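Local coordinates for protein tRNA (adenine(9)-N1)-methyltransferase (Sulfolobus acidocaldarius, PDB 5A7Z) that methylates N1 of the adenosine at position 9 of tRNA, using S-adenosyl-L-methionine as methyl donor, as an archaeal Trm10 enzyme of the SPOUT class, at residues I53-K58 against K98-H103. Sequence-based numbering, arbitrary orientation.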
ATOM      1  N   ILE A  53       3.754   6.564  -9.340  1.00 30.88           N
ATOM      2  CA  ILE A  53       2.517   5.945  -9.735  1.00 33.74           C
ATOM      3  C   ILE A  53       2.140   6.355 -11.148  1.00 34.01           C
ATOM      4  O   ILE A  53       1.714   5.510 -11.946  1.00 29.80           O
ATOM      5  CB  ILE A  53       1.342   6.286  -8.767  1.00 38.82           C
ATOM      6  CG1 ILE A  53       1.226   5.224  -7.679  1.00 43.68           C
ATOM      7  CG2 ILE A  53       0.007   6.311  -9.514  1.00 41.16           C
ATOM      8  CD1 ILE A  53       0.949   3.824  -8.224  1.00 44.93           C
ATOM      9  N   LYS A  54       2.251   7.646 -11.451  1.00 31.47           N
ATOM     10  CA  LYS A  54       1.878   8.119 -12.778  1.00 31.57           C
ATOM     11  C   LYS A  54       2.844   7.579 -13.839  1.00 31.77           C
ATOM     12  O   LYS A  54       2.468   7.335 -14.991  1.00 29.94           O
ATOM     13  CB  LYS A  54       1.826   9.638 -12.805  1.00 32.41           C
ATOM     14  CG  LYS A  54       0.588  10.213 -12.100  1.00 31.94           C
ATOM     15  CD  LYS A  54      -0.008  11.389 -12.879  1.00 33.56           C
ATOM     16  CE  LYS A  54      -1.323  11.889 -12.265  1.00 33.65           C
ATOM     17  NZ  LYS A  54      -1.804  13.111 -12.961  1.00 35.98           N
HETATM   18  N   MSE A  55       4.082   7.371 -13.446  1.00 30.63           N
HETATM   19  CA  MSE A  55       5.074   6.909 -14.382  1.00 35.32           C
HETATM   20  C   MSE A  55       4.849   5.451 -14.661  1.00 34.72           C
HETATM   21  O   MSE A  55       5.047   4.998 -15.768  1.00 31.12           O
HETATM   22  CB  MSE A  55       6.463   7.150 -13.814  1.00 34.90           C
HETATM   23  CG  MSE A  55       7.499   6.807 -14.873  1.00 38.54           C
HETATM   24 SE   MSE A  55       9.288   7.287 -14.220  1.00 45.80          SE
HETATM   25  CE  MSE A  55       9.248   5.999 -12.721  1.00 52.53           C
ATOM     26  N   LEU A  56       4.448   4.702 -13.640  1.00 36.04           N
ATOM     27  CA  LEU A  56       4.258   3.264 -13.771  1.00 37.55           C
ATOM     28  C   LEU A  56       2.955   2.908 -14.460  1.00 40.89           C
ATOM     29  O   LEU A  56       2.900   1.929 -15.180  1.00 46.35           O
ATOM     30  CB  LEU A  56       4.268   2.589 -12.405  1.00 38.04           C
ATOM     31  CG  LEU A  56       5.620   2.490 -11.709  1.00 39.46           C
ATOM     32  CD1 LEU A  56       5.418   2.229 -10.214  1.00 41.32           C
ATOM     33  CD2 LEU A  56       6.516   1.421 -12.351  1.00 36.91           C
ATOM     34  N   LEU A  57       1.910   3.694 -14.232  1.00 39.58           N
ATOM     35  CA  LEU A  57       0.570   3.332 -14.692  1.00 41.18           C
ATOM     36  C   LEU A  57       0.027   4.195 -15.839  1.00 41.94           C
ATOM     37  O   LEU A  57      -0.712   3.686 -16.659  1.00 45.84           O
ATOM     38  CB  LEU A  57      -0.436   3.353 -13.511  1.00 39.64           C
ATOM     39  CG  LEU A  57      -0.183   2.325 -12.392  1.00 42.09           C
ATOM     40  CD1 LEU A  57      -1.169   2.515 -11.242  1.00 42.94           C
ATOM     41  CD2 LEU A  57      -0.241   0.899 -12.920  1.00 40.09           C
ATOM     42  N   LYS A  58       0.382   5.489 -15.899  1.00 41.89           N
ATOM     43  CA  LYS A  58      -0.383   6.473 -16.715  1.00 35.38           C
ATOM     44  C   LYS A  58       0.361   7.094 -17.892  1.00 35.06           C
ATOM     45  O   LYS A  58      -0.072   8.139 -18.404  1.00 38.55           O
ATOM     46  CB  LYS A  58      -0.863   7.633 -15.843  1.00 38.07           C
ATOM     47  CG  LYS A  58      -1.674   7.256 -14.627  1.00 42.55           C
ATOM     48  CD  LYS A  58      -3.037   6.757 -15.011  1.00 48.02           C
ATOM     49  CE  LYS A  58      -3.679   6.055 -13.833  1.00 57.69           C
ATOM     50  NZ  LYS A  58      -3.710   6.973 -12.668  1.00 62.34           N
ATOM     51  N   LYS A  98       9.839  10.055 -20.932  1.00 43.72           N
ATOM     52  CA  LYS A  98      10.491   8.760 -20.843  1.00 44.69           C
ATOM     53  C   LYS A  98      10.447   8.241 -19.437  1.00 40.38           C
ATOM     54  O   LYS A  98      10.647   8.979 -18.508  1.00 37.18           O
ATOM     55  CB  LYS A  98      11.950   8.841 -21.322  1.00 51.44           C
ATOM     56  CG  LYS A  98      12.065   9.221 -22.786  1.00 65.62           C
ATOM     57  CD  LYS A  98      13.503   9.262 -23.294  1.00 80.92           C
ATOM     58  CE  LYS A  98      13.538   9.617 -24.785  1.00 85.46           C
ATOM     59  NZ  LYS A  98      14.919   9.771 -25.321  1.00 89.41           N
ATOM     60  N   LYS A  99      10.224   6.950 -19.299  1.00 45.78           N
ATOM     61  CA  LYS A  99      10.241   6.254 -18.033  1.00 47.98           C
ATOM     62  C   LYS A  99      11.632   5.948 -17.579  1.00 45.96           C
ATOM     63  O   LYS A  99      12.497   5.742 -18.379  1.00 49.43           O
ATOM     64  CB  LYS A  99       9.549   4.929 -18.187  1.00 47.82           C
ATOM     65  CG  LYS A  99       8.366   4.964 -19.086  1.00 51.66           C
ATOM     66  CD  LYS A  99       7.114   4.909 -18.264  1.00 56.72           C
ATOM     67  CE  LYS A  99       5.939   4.812 -19.169  1.00 56.29           C
ATOM     68  NZ  LYS A  99       5.049   5.917 -18.839  1.00 68.73           N
ATOM     69  N   VAL A 100      11.844   5.892 -16.283  1.00 42.20           N
ATOM     70  CA  VAL A 100      13.093   5.320 -15.774  1.00 38.57           C
ATOM     71  C   VAL A 100      12.759   4.093 -14.955  1.00 37.78           C
ATOM     72  O   VAL A 100      11.740   4.061 -14.291  1.00 39.17           O
ATOM     73  CB  VAL A 100      13.922   6.333 -14.947  1.00 40.63           C
ATOM     74  CG1 VAL A 100      14.103   7.617 -15.727  1.00 42.92           C
ATOM     75  CG2 VAL A 100      13.296   6.615 -13.580  1.00 40.31           C
ATOM     76  N   SER A 101      13.582   3.061 -15.083  1.00 41.99           N
ATOM     77  CA  SER A 101      13.407   1.821 -14.349  1.00 44.01           C
ATOM     78  C   SER A 101      13.633   2.039 -12.878  1.00 39.72           C
ATOM     79  O   SER A 101      14.622   2.653 -12.489  1.00 39.17           O
ATOM     80  CB  SER A 101      14.431   0.796 -14.806  1.00 48.38           C
ATOM     81  OG  SER A 101      14.148   0.367 -16.108  1.00 60.47           O
ATOM     82  N   ILE A 102      12.752   1.500 -12.052  1.00 35.15           N
ATOM     83  CA  ILE A 102      13.002   1.493 -10.627  1.00 39.06           C
ATOM     84  C   ILE A 102      12.773   0.106 -10.037  1.00 40.18           C
ATOM     85  O   ILE A 102      12.014  -0.694 -10.577  1.00 41.69           O
ATOM     86  CB  ILE A 102      12.151   2.549  -9.898  1.00 37.62           C
ATOM     87  CG1 ILE A 102      10.670   2.234  -9.980  1.00 35.98           C
ATOM     88  CG2 ILE A 102      12.407   3.911 -10.480  1.00 38.57           C
ATOM     89  CD1 ILE A 102       9.828   3.151  -9.128  1.00 38.19           C
ATOM     90  N   HIS A 103      13.458  -0.196  -8.952  1.00 38.44           N
ATOM     91  CA  HIS A 103      13.322  -1.506  -8.384  1.00 47.48           C
ATOM     92  C   HIS A 103      12.089  -1.539  -7.503  1.00 41.09           C
ATOM     93  O   HIS A 103      12.116  -1.093  -6.365  1.00 42.98           O
ATOM     94  CB  HIS A 103      14.563  -1.919  -7.590  1.00 56.59           C
ATOM     95  CG  HIS A 103      14.619  -3.389  -7.309  1.00 72.89           C
ATOM     96  ND1 HIS A 103      15.595  -4.212  -7.832  1.00 82.15           N
ATOM     97  CD2 HIS A 103      13.769  -4.198  -6.631  1.00 78.69           C
ATOM     98  CE1 HIS A 103      15.366  -5.457  -7.453  1.00 86.36           C
ATOM     99  NE2 HIS A 103      14.262  -5.477  -6.726  1.00 88.37           N
TER
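Met55, modelled as selenomethionine, reaches from the last turn of helix 48-57 to the extended chain at Lys99, Val100 and Ile102. From CB outward, the chain leaves with CG anti to the backbone N (chi1 -174°) and stays extended through chi2, which brings SE over to the 98-103 segment. CG lies 3.9 Å from CD of Lys99, whose side chain slides past in the opposite direction. Next comes SE, 3.6 Å from the backbone N of Val100 and 4.1 Å from its CG2; here the two side chains cross at about a right angle. At chi3 the chain bends, bringing CE to 3.5 Å from the carbonyl O of Val100, with CG2 of Ile102 at 4.4 Å from CE. Phe27 of helix 22-33 also touches Met55 and Val100, and Val26 touches Ile102, so the selenoether arm is buried where two helices and the loop meet.

Lys99 runs the other way, back to the helix. Its chain kinks at chi2 and chi4, and NZ gives a hydrogen bond of 3.2 Å to the backbone O of Met55. The donor sits 17° from the carbonyl plane, with a C=O...N angle of 140°. The stronger partner of the same ammonium is the backbone O of Tyr60, at the start of strand 60-75, so NZ bridges two carbonyls.

Within the N-terminal part of the fold, the contact ties the end of helix 48-57 to the linker running from strand 91-95 to strand 109-113, which begins the second sheet in chain order. A lysine charge set among carbonyl oxygens at a helix C-terminus should be favourable electrostatically, though Lys99 is exposed and solvent probably moderates the gain; the Met55 arm, where selenium replaces the native sulfur, adds van der Waals contact with Val100 and Ile102.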